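Epoxyqueuosine reductase (Streptococcus thermophilus, PDB 5D6S) binds cobalamin and two iron/sulfur clusters within a single chain of the QueG (epoxyqueuosine reductase) family. Local coordinates at residues Asn149-Asp163 with Met190-Glu202. Numbering follows the deposited sequence.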
# COMPACT_ATOMS: atom_id res chain seq x y z
N ASN A 149 12.93 -19.38 -29.22
CA ASN A 149 13.94 -18.55 -28.54
C ASN A 149 13.35 -17.45 -27.66
O ASN A 149 14.00 -16.44 -27.40
CB ASN A 149 14.91 -17.92 -29.55
CG ASN A 149 15.96 -18.90 -30.03
OD1 ASN A 149 16.36 -19.81 -29.30
ND2 ASN A 149 16.42 -18.70 -31.25
N PHE A 150 12.12 -17.65 -27.20
CA PHE A 150 11.45 -16.67 -26.36
C PHE A 150 12.21 -16.53 -25.03
O PHE A 150 12.51 -17.53 -24.37
CB PHE A 150 10.01 -17.09 -26.11
CG PHE A 150 9.25 -16.18 -25.20
CD1 PHE A 150 9.44 -14.79 -25.25
CD2 PHE A 150 8.30 -16.69 -24.32
CE1 PHE A 150 8.71 -13.96 -24.42
CE2 PHE A 150 7.56 -15.86 -23.49
CZ PHE A 150 7.77 -14.49 -23.55
N GLU A 151 12.52 -15.29 -24.66
CA GLU A 151 13.19 -15.02 -23.38
C GLU A 151 12.45 -13.93 -22.62
O GLU A 151 12.07 -12.92 -23.19
CB GLU A 151 14.64 -14.59 -23.61
CG GLU A 151 15.57 -15.74 -23.99
CD GLU A 151 17.05 -15.38 -23.88
OE1 GLU A 151 17.38 -14.21 -23.54
OE2 GLU A 151 17.87 -16.30 -24.11
N TYR A 152 12.27 -14.15 -21.31
CA TYR A 152 11.51 -13.21 -20.49
C TYR A 152 12.01 -13.03 -19.07
O TYR A 152 12.87 -13.75 -18.59
CB TYR A 152 10.03 -13.60 -20.45
CG TYR A 152 9.74 -14.95 -19.83
CD1 TYR A 152 9.92 -16.10 -20.55
CD2 TYR A 152 9.24 -15.06 -18.53
CE1 TYR A 152 9.63 -17.34 -20.00
CE2 TYR A 152 8.93 -16.29 -17.98
CZ TYR A 152 9.14 -17.42 -18.73
OH TYR A 152 8.89 -18.66 -18.20
N LYS A 153 11.43 -12.03 -18.40
CA LYS A 153 11.79 -11.66 -17.05
C LYS A 153 10.60 -10.90 -16.47
O LYS A 153 10.31 -9.78 -16.87
CB LYS A 153 13.06 -10.80 -17.10
CG LYS A 153 13.43 -10.10 -15.82
CD LYS A 153 13.57 -11.06 -14.66
CE LYS A 153 14.29 -10.36 -13.51
NZ LYS A 153 13.95 -11.03 -12.23
N GLY A 154 9.89 -11.53 -15.53
CA GLY A 154 8.68 -10.97 -14.95
C GLY A 154 8.93 -10.12 -13.71
O GLY A 154 9.76 -10.46 -12.89
N MET A 155 8.18 -9.04 -13.57
CA MET A 155 8.25 -8.17 -12.40
C MET A 155 6.86 -7.77 -11.91
O MET A 155 5.97 -7.51 -12.70
CB MET A 155 9.04 -6.91 -12.73
CG MET A 155 10.50 -7.17 -12.97
SD MET A 155 11.33 -5.64 -13.37
CE MET A 155 13.05 -6.17 -13.30
N VAL A 156 6.68 -7.71 -10.59
CA VAL A 156 5.49 -7.08 -10.04
C VAL A 156 5.79 -6.51 -8.64
O VAL A 156 6.01 -7.26 -7.70
CB VAL A 156 4.27 -8.04 -10.08
CG1 VAL A 156 4.68 -9.44 -9.72
CG2 VAL A 156 3.13 -7.55 -9.21
N ASP A 157 5.89 -5.19 -8.57
CA ASP A 157 6.20 -4.42 -7.36
C ASP A 157 7.64 -4.59 -6.89
O ASP A 157 8.34 -3.60 -6.64
CB ASP A 157 5.18 -4.73 -6.25
CG ASP A 157 5.42 -3.91 -4.98
OD1 ASP A 157 5.36 -2.67 -5.01
OD2 ASP A 157 5.56 -4.53 -3.91
N THR A 158 8.10 -5.83 -6.77
CA THR A 158 9.35 -6.14 -6.09
C THR A 158 10.52 -6.15 -7.02
O THR A 158 11.66 -6.36 -6.61
CB THR A 158 9.28 -7.55 -5.49
OG1 THR A 158 8.99 -8.50 -6.51
CG2 THR A 158 8.21 -7.65 -4.43
N GLY A 159 10.26 -5.94 -8.31
CA GLY A 159 11.32 -5.81 -9.31
C GLY A 159 11.97 -4.42 -9.31
O GLY A 159 11.53 -3.50 -8.62
N ALA A 160 13.00 -4.27 -10.16
CA ALA A 160 13.83 -3.06 -10.24
C ALA A 160 13.22 -1.91 -11.04
O ALA A 160 13.49 -0.74 -10.78
CB ALA A 160 15.16 -3.39 -10.84
N LEU A 161 12.37 -2.23 -11.99
CA LEU A 161 11.75 -1.17 -12.78
C LEU A 161 10.74 -0.33 -11.99
O LEU A 161 10.16 -0.78 -11.00
CB LEU A 161 11.08 -1.74 -14.05
CG LEU A 161 12.06 -2.41 -15.02
CD1 LEU A 161 11.29 -2.87 -16.24
CD2 LEU A 161 13.20 -1.49 -15.41
N VAL A 162 10.53 0.88 -12.50
CA VAL A 162 9.47 1.76 -12.04
C VAL A 162 8.18 1.31 -12.72
O VAL A 162 7.91 1.67 -13.84
CB VAL A 162 9.78 3.23 -12.38
CG1 VAL A 162 8.72 4.14 -11.79
CG2 VAL A 162 11.16 3.62 -11.87
N ASP A 163 7.40 0.47 -12.03
CA ASP A 163 6.21 -0.16 -12.60
C ASP A 163 5.23 0.85 -13.19
O ASP A 163 4.41 0.55 -14.05
CB ASP A 163 5.46 -0.94 -11.51
CG ASP A 163 6.21 -2.17 -11.05
OD1 ASP A 163 7.35 -2.41 -11.54
OD2 ASP A 163 5.65 -2.90 -10.18
N MET A 190 -6.03 -0.29 -10.18
CA MET A 190 -5.34 -1.38 -10.89
C MET A 190 -4.00 -1.78 -10.25
O MET A 190 -3.20 -0.90 -9.86
CB MET A 190 -5.02 -0.99 -12.33
CG MET A 190 -6.17 -0.42 -13.15
SD MET A 190 -5.56 0.24 -14.72
CE MET A 190 -4.72 1.76 -14.21
N TYR A 191 -3.76 -3.09 -10.16
CA TYR A 191 -2.43 -3.65 -9.88
C TYR A 191 -1.63 -3.66 -11.18
O TYR A 191 -2.18 -3.91 -12.24
CB TYR A 191 -2.52 -5.10 -9.40
CG TYR A 191 -3.46 -5.36 -8.23
CD1 TYR A 191 -3.42 -4.58 -7.08
CD2 TYR A 191 -4.38 -6.41 -8.27
CE1 TYR A 191 -4.27 -4.84 -6.00
CE2 TYR A 191 -5.21 -6.68 -7.19
CZ TYR A 191 -5.16 -5.89 -6.06
OH TYR A 191 -6.00 -6.16 -4.99
N LEU A 192 -0.34 -3.39 -11.09
CA LEU A 192 0.53 -3.36 -12.27
C LEU A 192 1.61 -4.45 -12.26
O LEU A 192 2.07 -4.87 -11.21
CB LEU A 192 1.23 -2.00 -12.41
CG LEU A 192 0.31 -0.78 -12.58
CD1 LEU A 192 1.13 0.48 -12.88
CD2 LEU A 192 -0.72 -1.03 -13.67
N GLY A 193 1.98 -4.87 -13.46
CA GLY A 193 3.09 -5.80 -13.67
C GLY A 193 3.79 -5.55 -15.01
O GLY A 193 3.31 -4.77 -15.83
N GLU A 194 4.91 -6.22 -15.21
CA GLU A 194 5.70 -6.13 -16.44
C GLU A 194 6.28 -7.47 -16.80
O GLU A 194 6.73 -8.22 -15.94
CB GLU A 194 6.91 -5.21 -16.30
CG GLU A 194 6.60 -3.80 -15.90
CD GLU A 194 6.71 -3.60 -14.43
OE1 GLU A 194 5.68 -3.23 -13.82
OE2 GLU A 194 7.82 -3.83 -13.88
N LEU A 195 6.31 -7.75 -18.10
CA LEU A 195 7.06 -8.87 -18.65
C LEU A 195 8.07 -8.29 -19.62
O LEU A 195 7.72 -7.90 -20.75
CB LEU A 195 6.11 -9.85 -19.34
CG LEU A 195 6.72 -11.17 -19.77
CD1 LEU A 195 7.25 -11.96 -18.59
CD2 LEU A 195 5.67 -11.98 -20.51
N ILE A 196 9.32 -8.19 -19.18
CA ILE A 196 10.42 -7.80 -20.06
C ILE A 196 10.69 -8.98 -20.97
O ILE A 196 10.65 -10.13 -20.53
CB ILE A 196 11.70 -7.46 -19.29
CG1 ILE A 196 11.47 -6.34 -18.28
CG2 ILE A 196 12.79 -7.00 -20.25
CD1 ILE A 196 12.61 -6.17 -17.30
N THR A 197 10.96 -8.70 -22.24
CA THR A 197 11.04 -9.74 -23.26
C THR A 197 11.97 -9.40 -24.45
O THR A 197 12.29 -8.23 -24.69
CB THR A 197 9.61 -10.12 -23.74
OG1 THR A 197 9.69 -10.94 -24.91
CG2 THR A 197 8.80 -8.91 -24.09
N ASN A 198 12.36 -10.44 -25.19
CA ASN A 198 13.21 -10.29 -26.39
C ASN A 198 12.43 -10.26 -27.72
O ASN A 198 13.02 -10.44 -28.78
CB ASN A 198 14.24 -11.41 -26.45
CG ASN A 198 13.63 -12.76 -26.79
OD1 ASN A 198 12.41 -12.92 -26.88
ND2 ASN A 198 14.48 -13.76 -26.96
N LEU A 199 11.13 -10.02 -27.66
CA LEU A 199 10.28 -9.93 -28.84
C LEU A 199 10.35 -8.55 -29.50
O LEU A 199 10.49 -7.53 -28.83
CB LEU A 199 8.83 -10.25 -28.49
CG LEU A 199 8.39 -11.72 -28.44
CD1 LEU A 199 9.49 -12.64 -27.92
CD2 LEU A 199 7.12 -11.88 -27.60
N GLU A 200 10.28 -8.54 -30.83
CA GLU A 200 10.19 -7.30 -31.59
C GLU A 200 8.71 -7.07 -31.77
O GLU A 200 8.06 -7.83 -32.48
CB GLU A 200 10.89 -7.44 -32.95
CG GLU A 200 11.49 -6.16 -33.47
CD GLU A 200 12.89 -5.91 -32.95
OE1 GLU A 200 13.77 -6.79 -33.12
OE2 GLU A 200 13.13 -4.83 -32.36
N ILE A 201 8.15 -6.07 -31.09
CA ILE A 201 6.71 -5.80 -31.19
C ILE A 201 6.40 -4.33 -31.27
O ILE A 201 7.10 -3.49 -30.71
CB ILE A 201 5.89 -6.46 -30.05
CG1 ILE A 201 6.03 -7.99 -30.13
CG2 ILE A 201 4.41 -6.06 -30.14
CD1 ILE A 201 5.32 -8.75 -29.02
N GLU A 202 5.33 -4.04 -32.02
CA GLU A 202 4.80 -2.70 -32.22
C GLU A 202 4.43 -2.05 -30.90
O GLU A 202 3.49 -2.51 -30.25
CB GLU A 202 3.53 -2.76 -33.10
CG GLU A 202 3.79 -2.88 -34.59
CD GLU A 202 4.17 -1.54 -35.20
OE1 GLU A 202 3.32 -0.64 -35.21
OE2 GLU A 202 5.33 -1.41 -35.66
O HOH W 1 4.10 -2.02 -15.17
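Glu194 meets Asp163 carboxylate to carboxylate, its OE2 2.8 Å from Asp163 OD1; both atoms are acceptors, and no hydrogen bond is assigned between them. Glu194 CG is anti to the carbonyl carbon, but the chain then bends at CG (chi2 95°), which turns the carboxylate off its own strand and to the start of helix 163-169. On the way it crosses Met155, whose CB is 3.5 Å from Glu194 OE2. The other oxygen of Asp163, OD2, accepts from Asp157 N through its syn lone pair, tying the two ends of the loop 157-163 together. That loop lines the cobalamin pocket: Asp163 N, Asp157 O and Leu161 O all hydrogen-bond to the ligand.

Two residues along, on the same face of the sheet as Glu194, Ile196 makes apolar contacts. Its CD1 reaches Leu161 CD1 tip to tip at 3.7 Å, while the methyl CE of Met155, at the end of an extended chain, comes obliquely to within 4.0 Å of that same Ile196 CD1. Val166 of helix 163-169 touches both Leu161 and Glu194.

The backbones run antiparallel, with Met155-Glu194 and Lys153-Ile196 as hydrogen-bonded pairs and Gly154-Leu195 between them as a non-hydrogen-bonded one. Strand 152-155 is the edge of a four-stranded antiparallel sheet; strand 190-197 is an inner strand, bonded on its other flank to strand 93-100.

Beyond the last bridge, the amide of Asn198 takes over. Asn198 ND2 donates to Asn149 O at 2.8 Å, nearly straight (164°) and in the carbonyl plane, and Asn198 OD1 receives a weak bond from Glu151 N. Next to it the Phe150 ring turns its edge to Thr197 OG1, the oxygen that accepts Leu199 N in an ST turn, while Tyr152 CD1 lies over one ring face.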